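Local coordinates for protein TqaA (PDB 5EJD) that probably acts as a thiolation (carrier) domain of a nonribosomal peptide synthetase, carrying intermediates on a covalently bound 4'-phosphopantetheine arm, at residues B[7-12]-B[66-71]; B[14-19]-B[31-36]; B[41-46]-B[57-62]. All coordinates share one frame; numbering follows the deposited sequence.

Contact 1 of 3, residues B[7-12]-B[66-71]; sequences DAEREL and PVLSEL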
loop_
_atom_site.group_PDB
_atom_site.type_symbol
_atom_site.label_atom_id
_atom_site.label_comp_id
_atom_site.label_asym_id
_atom_site.label_seq_id
_atom_site.Cartn_x
_atom_site.Cartn_y
_atom_site.Cartn_z
ATOM N N ASP B 7 -4.271 7.579 -33.404
ATOM C CA ASP B 7 -3.357 8.275 -32.492
ATOM C C ASP B 7 -3.493 7.819 -31.051
ATOM O O ASP B 7 -2.515 7.827 -30.304
ATOM C CB ASP B 7 -3.576 9.803 -32.552
ATOM C CG ASP B 7 -2.945 10.435 -33.791
ATOM O OD1 ASP B 7 -2.085 9.794 -34.451
ATOM O OD2 ASP B 7 -3.311 11.585 -34.122
ATOM N N ALA B 8 -4.724 7.515 -30.654
ATOM C CA ALA B 8 -5.002 6.974 -29.353
ATOM C C ALA B 8 -4.326 5.579 -29.178
ATOM O O ALA B 8 -3.775 5.301 -28.119
ATOM C CB ALA B 8 -6.508 6.871 -29.120
ATOM N N GLU B 9 -4.368 4.739 -30.211
ATOM C CA GLU B 9 -3.718 3.446 -30.155
ATOM C C GLU B 9 -2.227 3.625 -29.990
ATOM O O GLU B 9 -1.607 2.921 -29.207
ATOM C CB GLU B 9 -4.054 2.580 -31.367
ATOM C CG GLU B 9 -5.529 2.190 -31.458
ATOM C CD GLU B 9 -5.844 1.154 -32.557
ATOM O OE1 GLU B 9 -5.019 0.918 -33.475
ATOM O OE2 GLU B 9 -6.969 0.601 -32.526
ATOM N N ARG B 10 -1.634 4.582 -30.676
ATOM C CA ARG B 10 -0.204 4.800 -30.536
ATOM C C ARG B 10 0.168 5.259 -29.153
ATOM O O ARG B 10 1.188 4.826 -28.623
ATOM C CB ARG B 10 0.331 5.819 -31.569
ATOM C CG ARG B 10 0.400 5.270 -32.987
ATOM C CD ARG B 10 0.816 6.282 -34.046
ATOM N NE ARG B 10 0.191 5.824 -35.283
ATOM C CZ ARG B 10 -0.912 6.332 -35.832
ATOM N NH1 ARG B 10 -1.515 7.394 -35.315
ATOM N NH2 ARG B 10 -1.394 5.776 -36.929
ATOM N N GLU B 11 -0.574 6.220 -28.622
ATOM C CA GLU B 11 -0.205 6.792 -27.334
ATOM C C GLU B 11 -0.366 5.705 -26.261
ATOM O O GLU B 11 0.465 5.563 -25.376
ATOM C CB GLU B 11 -0.916 8.124 -26.942
ATOM C CG GLU B 11 0.079 9.279 -26.748
ATOM C CD GLU B 11 1.264 9.093 -25.761
ATOM O OE1 GLU B 11 1.374 8.188 -24.884
ATOM O OE2 GLU B 11 2.147 9.959 -25.867
ATOM N N LEU B 12 -1.422 4.922 -26.385
ATOM C CA LEU B 12 -1.672 3.833 -25.457
ATOM C C LEU B 12 -0.613 2.724 -25.493
ATOM O O LEU B 12 -0.227 2.193 -24.461
ATOM C CB LEU B 12 -3.038 3.255 -25.763
ATOM C CG LEU B 12 -3.633 2.393 -24.700
ATOM C CD1 LEU B 12 -3.753 3.168 -23.389
ATOM C CD2 LEU B 12 -5.001 1.920 -25.207
ATOM N N PRO B 66 -9.883 -5.038 -22.102
ATOM C CA PRO B 66 -8.477 -5.441 -21.968
ATOM C C PRO B 66 -7.664 -5.378 -23.264
ATOM O O PRO B 66 -6.435 -5.404 -23.205
ATOM C CB PRO B 66 -8.578 -6.890 -21.488
ATOM C CG PRO B 66 -9.881 -7.369 -22.031
ATOM C CD PRO B 66 -10.801 -6.183 -21.991
ATOM N N VAL B 67 -8.334 -5.300 -24.409
ATOM C CA VAL B 67 -7.643 -5.297 -25.690
ATOM C C VAL B 67 -7.330 -3.867 -26.071
ATOM O O VAL B 67 -8.189 -2.977 -25.948
ATOM C CB VAL B 67 -8.491 -5.999 -26.776
ATOM C CG1 VAL B 67 -7.909 -5.759 -28.164
ATOM C CG2 VAL B 67 -8.555 -7.488 -26.502
ATOM N N LEU B 68 -6.122 -3.634 -26.576
ATOM C CA LEU B 68 -5.648 -2.263 -26.785
ATOM C C LEU B 68 -6.583 -1.421 -27.636
ATOM O O LEU B 68 -6.957 -0.316 -27.241
ATOM C CB LEU B 68 -4.268 -2.253 -27.389
ATOM C CG LEU B 68 -3.502 -0.932 -27.288
ATOM C CD1 LEU B 68 -2.018 -1.203 -27.306
ATOM C CD2 LEU B 68 -3.824 0.011 -28.415
ATOM N N SER B 69 -6.957 -1.928 -28.799
ATOM C CA SER B 69 -7.800 -1.173 -29.714
ATOM C C SER B 69 -9.125 -0.813 -29.066
ATOM O O SER B 69 -9.615 0.291 -29.278
ATOM C CB SER B 69 -8.035 -1.953 -31.024
ATOM O OG SER B 69 -8.702 -3.173 -30.773
ATOM N N GLU B 70 -9.717 -1.738 -28.312
ATOM C CA GLU B 70 -10.976 -1.465 -27.603
ATOM C C GLU B 70 -10.841 -0.445 -26.492
ATOM O O GLU B 70 -11.693 0.413 -26.327
ATOM C CB GLU B 70 -11.535 -2.712 -27.025
ATOM C CG GLU B 70 -12.109 -3.719 -28.006
ATOM C CD GLU B 70 -12.823 -4.817 -27.130
ATOM O OE1 GLU B 70 -12.265 -5.300 -26.090
ATOM O OE2 GLU B 70 -14.002 -5.156 -27.339
ATOM N N LEU B 71 -9.722 -0.481 -25.784
ATOM C CA LEU B 71 -9.474 0.497 -24.752
ATOM C C LEU B 71 -9.258 1.888 -25.343
ATOM O O LEU B 71 -9.647 2.897 -24.745
ATOM C CB LEU B 71 -8.261 0.090 -23.883
ATOM C CG LEU B 71 -7.835 1.042 -22.759
ATOM C CD1 LEU B 71 -8.947 1.248 -21.746
ATOM C CD2 LEU B 71 -6.610 0.516 -22.074
HETATM O O HOH W 1 -8.873 2.105 -31.522
#
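Glu9 and Ser69 are joined through one water, which lies 2.6 Å from Glu9 OE2 and 3.0 Å from Ser69 O and donates to both. No direct hydrogen bond links the two segments, so this water is their polar bridge. The other carboxylate oxygen of Glu9, OE1, accepts from the backbone N of Ser5, just ahead of helix 7-20. The carboxylate is thus held at both oxygens, and its rotation about the CG–CD bond should be restricted accordingly. OE2 also comes to 3.1 Å from Ser69 CB, lying alongside the first turn of helix 68-74. The seryl hydroxyl turns elsewhere: Ser69 OG makes a weak hydrogen bond to Ala29 O.

Beside this polar edge the leucines close the interface. Leu68 crosses the aliphatic part of Glu9 at a slant, its CD2 branch 3.9 Å from Glu9 CB and 3.7 Å from Glu9 O. Leu12 places CD2 between Leu68 and Leu71. This methyl is 3.8 Å from Leu68 CG, equally 3.8 Å from Leu71 CD2, and 3.6 Å from Leu68 O. With CG of Leu12 opposite the backbone N (chi1 -164°), the isobutyl group is carried across to helix 68-74, where it meets the Leu71 side chain at roughly a right angle. Farther along, Leu12 also packs on Phe57, and Leu68 on Trp16.

The contact joins the first and last helices of the carrier domain, away from the phosphopantetheine site. Its chemistry divides into an apolar leucine part and a carboxylate edge. There, a buried acid keeps polar partners on both oxygens: a backbone N–H and a water that ties it to the opposite helix.

Contact 2 of 3, residues B[14-19]-B[31-36]; sequences NIWATV and DNFFFR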
loop_
_atom_site.group_PDB
_atom_site.type_symbol
_atom_site.label_atom_id
_atom_site.label_comp_id
_atom_site.label_asym_id
_atom_site.label_seq_id
_atom_site.Cartn_x
_atom_site.Cartn_y
_atom_site.Cartn_z
ATOM N N ASN B 14 2.533 3.157 -26.277
ATOM C CA ASN B 14 3.662 3.693 -25.586
ATOM C C ASN B 14 3.511 3.575 -24.077
ATOM O O ASN B 14 4.470 3.334 -23.353
ATOM C CB ASN B 14 3.872 5.110 -26.026
ATOM C CG ASN B 14 5.156 5.700 -25.497
ATOM O OD1 ASN B 14 6.212 5.058 -25.518
ATOM N ND2 ASN B 14 5.076 6.924 -24.997
ATOM N N ILE B 15 2.316 3.811 -23.600
ATOM C CA ILE B 15 2.050 3.689 -22.181
ATOM C C ILE B 15 2.237 2.227 -21.727
ATOM O O ILE B 15 2.851 1.973 -20.695
ATOM C CB ILE B 15 0.627 4.173 -21.869
ATOM C CG1 ILE B 15 0.598 5.694 -21.947
ATOM C CG2 ILE B 15 0.173 3.712 -20.494
ATOM C CD1 ILE B 15 -0.798 6.241 -21.949
ATOM N N TRP B 16 1.697 1.286 -22.488
ATOM C CA TRP B 16 1.855 -0.115 -22.124
ATOM C C TRP B 16 3.317 -0.505 -22.143
ATOM O O TRP B 16 3.781 -1.271 -21.310
ATOM C CB TRP B 16 1.101 -0.986 -23.103
ATOM C CG TRP B 16 -0.362 -0.990 -22.922
ATOM C CD1 TRP B 16 -1.124 -0.029 -22.362
ATOM C CD2 TRP B 16 -1.263 -1.997 -23.381
ATOM N NE1 TRP B 16 -2.462 -0.375 -22.437
ATOM C CE2 TRP B 16 -2.562 -1.588 -23.051
ATOM C CE3 TRP B 16 -1.084 -3.233 -23.992
ATOM C CZ2 TRP B 16 -3.662 -2.353 -23.315
ATOM C CZ3 TRP B 16 -2.195 -3.997 -24.278
ATOM C CH2 TRP B 16 -3.464 -3.553 -23.948
ATOM N N ALA B 17 4.050 0.008 -23.118
ATOM C CA ALA B 17 5.468 -0.294 -23.208
ATOM C C ALA B 17 6.227 0.141 -21.950
ATOM O O ALA B 17 7.027 -0.610 -21.428
ATOM C CB ALA B 17 6.084 0.341 -24.441
ATOM N N THR B 18 5.955 1.335 -21.457
ATOM C CA THR B 18 6.648 1.826 -20.276
ATOM C C THR B 18 6.217 1.036 -19.036
ATOM O O THR B 18 7.041 0.649 -18.233
ATOM C CB THR B 18 6.251 3.302 -20.035
ATOM O OG1 THR B 18 6.454 4.078 -21.216
ATOM C CG2 THR B 18 6.990 3.929 -18.890
ATOM N N VAL B 19 4.931 0.769 -18.917
ATOM C CA VAL B 19 4.398 0.208 -17.693
ATOM C C VAL B 19 4.736 -1.271 -17.586
ATOM O O VAL B 19 4.931 -1.781 -16.513
ATOM C CB VAL B 19 2.875 0.479 -17.645
ATOM C CG1 VAL B 19 2.109 -0.555 -16.869
ATOM C CG2 VAL B 19 2.617 1.862 -17.056
ATOM N N ASP B 31 -3.448 -6.836 -28.859
ATOM C CA ASP B 31 -2.863 -7.270 -27.600
ATOM C C ASP B 31 -3.764 -7.012 -26.372
ATOM O O ASP B 31 -4.450 -5.995 -26.257
ATOM C CB ASP B 31 -1.523 -6.599 -27.352
ATOM C CG ASP B 31 -0.373 -7.313 -28.017
ATOM O OD1 ASP B 31 -0.448 -8.539 -28.220
ATOM O OD2 ASP B 31 0.650 -6.644 -28.303
ATOM N N ASN B 32 -3.742 -7.995 -25.483
ATOM C CA ASN B 32 -4.480 -7.977 -24.249
ATOM C C ASN B 32 -3.545 -7.606 -23.089
ATOM O O ASN B 32 -2.534 -8.276 -22.844
ATOM C CB ASN B 32 -5.083 -9.365 -24.040
ATOM C CG ASN B 32 -5.857 -9.466 -22.767
ATOM O OD1 ASN B 32 -5.319 -9.229 -21.665
ATOM N ND2 ASN B 32 -7.139 -9.736 -22.885
ATOM N N PHE B 33 -3.921 -6.578 -22.348
ATOM C CA PHE B 33 -3.099 -6.061 -21.262
ATOM C C PHE B 33 -2.654 -7.138 -20.263
ATOM O O PHE B 33 -1.508 -7.172 -19.848
ATOM C CB PHE B 33 -3.876 -4.963 -20.524
ATOM C CG PHE B 33 -3.055 -4.190 -19.497
ATOM C CD1 PHE B 33 -3.228 -4.432 -18.148
ATOM C CD2 PHE B 33 -2.205 -3.199 -19.881
ATOM C CE1 PHE B 33 -2.522 -3.741 -17.202
ATOM C CE2 PHE B 33 -1.480 -2.491 -18.940
ATOM C CZ PHE B 33 -1.639 -2.767 -17.592
ATOM N N PHE B 34 -3.573 -8.004 -19.872
ATOM C CA PHE B 34 -3.290 -9.026 -18.868
ATOM C C PHE B 34 -2.481 -10.185 -19.450
ATOM O O PHE B 34 -1.541 -10.659 -18.810
ATOM C CB PHE B 34 -4.594 -9.502 -18.213
ATOM C CG PHE B 34 -5.337 -8.381 -17.526
ATOM C CD1 PHE B 34 -4.986 -7.992 -16.248
ATOM C CD2 PHE B 34 -6.322 -7.683 -18.166
ATOM C CE1 PHE B 34 -5.645 -6.958 -15.607
ATOM C CE2 PHE B 34 -6.993 -6.641 -17.520
ATOM C CZ PHE B 34 -6.659 -6.278 -16.237
ATOM N N PHE B 35 -2.765 -10.574 -20.689
ATOM C CA PHE B 35 -1.952 -11.579 -21.326
ATOM C C PHE B 35 -0.498 -11.124 -21.522
ATOM O O PHE B 35 0.388 -11.970 -21.492
ATOM C CB PHE B 35 -2.578 -12.018 -22.625
ATOM C CG PHE B 35 -1.890 -13.204 -23.279
ATOM C CD1 PHE B 35 -2.119 -14.506 -22.811
ATOM C CD2 PHE B 35 -1.033 -13.024 -24.407
ATOM C CE1 PHE B 35 -1.506 -15.584 -23.434
ATOM C CE2 PHE B 35 -0.415 -14.113 -25.029
ATOM C CZ PHE B 35 -0.652 -15.387 -24.545
ATOM N N ARG B 36 -0.240 -9.826 -21.726
ATOM C CA ARG B 36 1.127 -9.359 -21.812
ATOM C C ARG B 36 1.789 -9.182 -20.434
ATOM O O ARG B 36 2.922 -8.723 -20.363
ATOM C CB ARG B 36 1.235 -8.061 -22.611
ATOM C CG ARG B 36 0.801 -8.125 -24.092
ATOM C CD ARG B 36 1.589 -9.119 -24.936
ATOM N NE ARG B 36 3.021 -8.849 -24.963
ATOM C CZ ARG B 36 3.629 -8.090 -25.870
ATOM N NH1 ARG B 36 4.938 -7.886 -25.777
ATOM N NH2 ARG B 36 2.938 -7.510 -26.842
#
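The aromatic pair Trp16–Phe33 carries most of this contact. It is T-shaped: the edge of Phe33 is directed at the indole face, with planes at 71° and 5.0 Å between the centroids of the Trp16 five-membered ring and the Phe33 ring. Phe33 CD2 is the atom that touches, 3.6 Å from Trp16 CE2. Over the six-membered ring of Trp16 the same residue adds a CH-pi contact, Phe33 CB standing 4.1 Å from the ring centroid. With CG opposite the backbone N (chi1 -171°), the ring swings so that its CD2 edge comes over the indole, beside CB.

Against the loop backbone, the far rim of the indole places Trp16 CH2 3.5 Å from Asp31 O, which sits at the ring edge near its plane. Asp31 O also accepts from Leu68 N.

Polar bonds shape the loop itself. Asn32 OD1 accepts from Phe35 N at 3.0 Å, an Asx motif, with the donor above the carbonyl plane. Arg36 NH2 forms a salt bridge to Asp31 OD2, though its hydrogen-bond geometry is weak; Ser28 N is a second partner of that oxygen.

In this carrier domain the Phe33 side chain is about 8 Å from that of Ser40, the phosphopantetheine attachment residue. Helix 7-20 therefore grips the loop leading to helix 40-52 by aromatic and van der Waals contact, while the hydrogen bonds that fix the loop's shape are made without the helix segment.

Contact 3 of 3, residues B[41-46]-B[57-62]; sequences IDAMKA and FGVADI. With PNS (4'-phosphopantetheine), chain R.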
loop_
_atom_site.group_PDB
_atom_site.type_symbol
_atom_site.label_atom_id
_atom_site.label_comp_id
_atom_site.label_asym_id
_atom_site.label_seq_id
_atom_site.Cartn_x
_atom_site.Cartn_y
_atom_site.Cartn_z
ATOM N N ILE B 41 -2.126 -3.184 -10.423
ATOM C CA ILE B 41 -1.245 -2.080 -10.126
ATOM C C ILE B 41 -0.631 -1.470 -11.371
ATOM O O ILE B 41 -0.545 -0.248 -11.474
ATOM C CB ILE B 41 -0.235 -2.464 -9.050
ATOM C CG1 ILE B 41 -1.036 -2.485 -7.765
ATOM C CG2 ILE B 41 0.892 -1.450 -8.976
ATOM C CD1 ILE B 41 -0.278 -2.565 -6.498
ATOM N N ASP B 42 -0.299 -2.303 -12.340
ATOM C CA ASP B 42 0.122 -1.803 -13.633
ATOM C C ASP B 42 -0.968 -0.999 -14.267
ATOM O O ASP B 42 -0.718 0.004 -14.964
ATOM C CB ASP B 42 0.520 -2.973 -14.552
ATOM C CG ASP B 42 1.633 -3.842 -13.948
ATOM O OD1 ASP B 42 2.677 -3.281 -13.530
ATOM O OD2 ASP B 42 1.470 -5.084 -13.872
ATOM N N ALA B 43 -2.196 -1.456 -14.088
ATOM C CA ALA B 43 -3.363 -0.765 -14.689
ATOM C C ALA B 43 -3.518 0.606 -14.073
ATOM O O ALA B 43 -3.774 1.581 -14.760
ATOM C CB ALA B 43 -4.622 -1.586 -14.489
ATOM N N MET B 44 -3.327 0.677 -12.775
ATOM C CA MET B 44 -3.350 1.971 -12.081
ATOM C C MET B 44 -2.286 2.918 -12.665
ATOM O O MET B 44 -2.606 4.053 -12.994
ATOM C CB MET B 44 -3.220 1.779 -10.563
ATOM C CG MET B 44 -1.974 2.162 -9.770
ATOM S SD MET B 44 -1.923 3.830 -9.487
ATOM C CE MET B 44 -0.453 4.328 -10.151
ATOM N N LYS B 45 -1.067 2.434 -12.867
ATOM C CA LYS B 45 -0.023 3.267 -13.462
ATOM C C LYS B 45 -0.315 3.671 -14.907
ATOM O O LYS B 45 -0.103 4.817 -15.280
ATOM C CB LYS B 45 1.324 2.591 -13.397
ATOM C CG LYS B 45 1.700 2.229 -11.983
ATOM C CD LYS B 45 3.188 1.981 -11.804
ATOM C CE LYS B 45 3.459 0.564 -11.338
ATOM N NZ LYS B 45 4.517 0.540 -10.298
ATOM N N ALA B 46 -0.889 2.761 -15.665
ATOM C CA ALA B 46 -1.246 3.034 -17.047
ATOM C C ALA B 46 -2.273 4.146 -17.093
ATOM O O ALA B 46 -2.163 5.075 -17.866
ATOM C CB ALA B 46 -1.793 1.793 -17.734
ATOM N N PHE B 57 -8.941 7.312 -18.906
ATOM C CA PHE B 57 -9.559 6.046 -18.623
ATOM C C PHE B 57 -9.112 5.647 -17.258
ATOM O O PHE B 57 -8.013 5.999 -16.813
ATOM C CB PHE B 57 -9.173 4.984 -19.658
ATOM C CG PHE B 57 -7.702 4.807 -19.832
ATOM C CD1 PHE B 57 -7.006 3.836 -19.128
ATOM C CD2 PHE B 57 -7.003 5.608 -20.707
ATOM C CE1 PHE B 57 -5.636 3.689 -19.288
ATOM C CE2 PHE B 57 -5.646 5.455 -20.876
ATOM C CZ PHE B 57 -4.958 4.499 -20.162
ATOM N N GLY B 58 -9.930 4.848 -16.596
ATOM C CA GLY B 58 -9.572 4.342 -15.274
ATOM C C GLY B 58 -9.251 2.874 -15.308
ATOM O O GLY B 58 -9.289 2.218 -16.357
ATOM N N VAL B 59 -8.910 2.354 -14.140
ATOM C CA VAL B 59 -8.553 0.956 -14.032
ATOM C C VAL B 59 -9.715 0.053 -14.476
ATOM O O VAL B 59 -9.490 -1.003 -15.049
ATOM C CB VAL B 59 -8.115 0.618 -12.610
ATOM C CG1 VAL B 59 -7.834 -0.862 -12.450
ATOM C CG2 VAL B 59 -6.883 1.412 -12.238
ATOM N N ALA B 60 -10.941 0.434 -14.172
ATOM C CA ALA B 60 -12.096 -0.409 -14.522
ATOM C C ALA B 60 -12.205 -0.580 -16.043
ATOM O O ALA B 60 -12.542 -1.651 -16.539
ATOM C CB ALA B 60 -13.373 0.168 -13.950
ATOM N N ASP B 61 -11.883 0.476 -16.771
ATOM C CA ASP B 61 -11.926 0.449 -18.229
ATOM C C ASP B 61 -10.960 -0.578 -18.771
ATOM O O ASP B 61 -11.259 -1.241 -19.744
ATOM C CB ASP B 61 -11.616 1.835 -18.795
ATOM C CG ASP B 61 -12.617 2.933 -18.329
ATOM O OD1 ASP B 61 -13.840 2.684 -18.389
ATOM O OD2 ASP B 61 -12.172 4.036 -17.891
ATOM N N ILE B 62 -9.814 -0.748 -18.120
ATOM C CA ILE B 62 -8.838 -1.721 -18.538
ATOM C C ILE B 62 -9.322 -3.143 -18.251
ATOM O O ILE B 62 -9.120 -4.041 -19.055
ATOM C CB ILE B 62 -7.499 -1.481 -17.877
ATOM C CG1 ILE B 62 -6.972 -0.097 -18.270
ATOM C CG2 ILE B 62 -6.484 -2.543 -18.259
ATOM C CD1 ILE B 62 -5.719 0.350 -17.555
HETATM O O23 PNS R . -4.168 -7.629 -9.929
HETATM P P24 PNS R . -5.386 -7.070 -9.234
HETATM O O26 PNS R . -6.642 -7.830 -9.408
HETATM O O27 PNS R . -5.044 -6.480 -7.754
HETATM C C28 PNS R . -5.937 -6.106 -6.721
HETATM C C29 PNS R . -5.249 -5.492 -5.415
HETATM C C30 PNS R . -4.786 -6.843 -4.975
HETATM C C31 PNS R . -6.623 -4.961 -4.969
HETATM C C32 PNS R . -4.200 -4.501 -6.009
HETATM O O33 PNS R . -4.884 -3.591 -6.959
HETATM C C34 PNS R . -3.798 -3.613 -4.848
HETATM O O35 PNS R . -4.455 -2.601 -4.573
HETATM N N36 PNS R . -2.941 -3.680 -3.883
HETATM C C37 PNS R . -1.937 -4.568 -3.504
HETATM C C38 PNS R . -0.686 -3.808 -3.100
HETATM C C39 PNS R . -0.578 -3.302 -1.687
HETATM O O40 PNS R . -1.206 -2.326 -1.378
HETATM N N41 PNS R . 0.299 -3.922 -0.898
HETATM C C42 PNS R . 0.542 -3.579 0.479
HETATM C C43 PNS R . 1.145 -2.221 0.635
HETATM S S44 PNS R . 2.411 -2.237 1.923
#
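The backbones come closest at Ala43 and Val59, their CA atoms 5.5 Å apart, a close approach of helix 40-52 and the short helix 59-64 consistent with the small side chain of Ala43. Both helices belong to the four-helix carrier-domain fold, and helix 40-52 begins at Ser40, the residue that carries phosphopantetheine.

No hydrogen bond crosses between the segments; the contacts are apolar or van der Waals. Ala43 CB meets two branched side chains, 3.9 Å from Val59 CG1 and 3.8 Å from Ile62 CD1. Ile62 reaches it by the end of its longer branch, CD1, which also lies within van der Waals range of Ala46 CB, at 4.2 Å. The second methyl of Val59, CG2, takes the backbone side instead, 3.6 Å from Met44 CA; with CG1 opposite the backbone N (chi1 176°), the two methyls are divided between neighbouring residues, CG1 to Ala43 and CG2 to Met44. Just ahead of helix 59-64, Phe57 CZ lies 3.7 Å from Ala46 O.

Helix 59-64 is capped locally: Gly58 N donates to Asp61 OD2 in a nearly straight bond (2.7 Å, 172°), the N3-to-N-cap half of a capping box, met on the anti side of the carboxylate. Val59 N, in the same first turn, donates to a polar side chain of a neighbouring protein chain, so this turn also serves an interface. Ile41 points away from helix 59-64, and its CD1 touches the pantetheine chain at PNS C38, 3.6 Å away.

The three contacts sit 10 to 13 Å apart, centre to centre, within one small all-helical domain. Contact 1 spans the longest separation, pairing the first and last helices; the other two lie between its ends, contact 2 closing before contact 3 opens. Helix 7-20 serves both contact 1 and contact 2, whose second segments also meet, Pro66 O probably accepting from Phe33 N. Phe33 of contact 2 in turn packs on Asp42 and Ile62 of contact 3, and Leu71 of contact 1 on Ile62. Side-chain packing thus runs continuously from the terminal helices to the helix that bears the cofactor site.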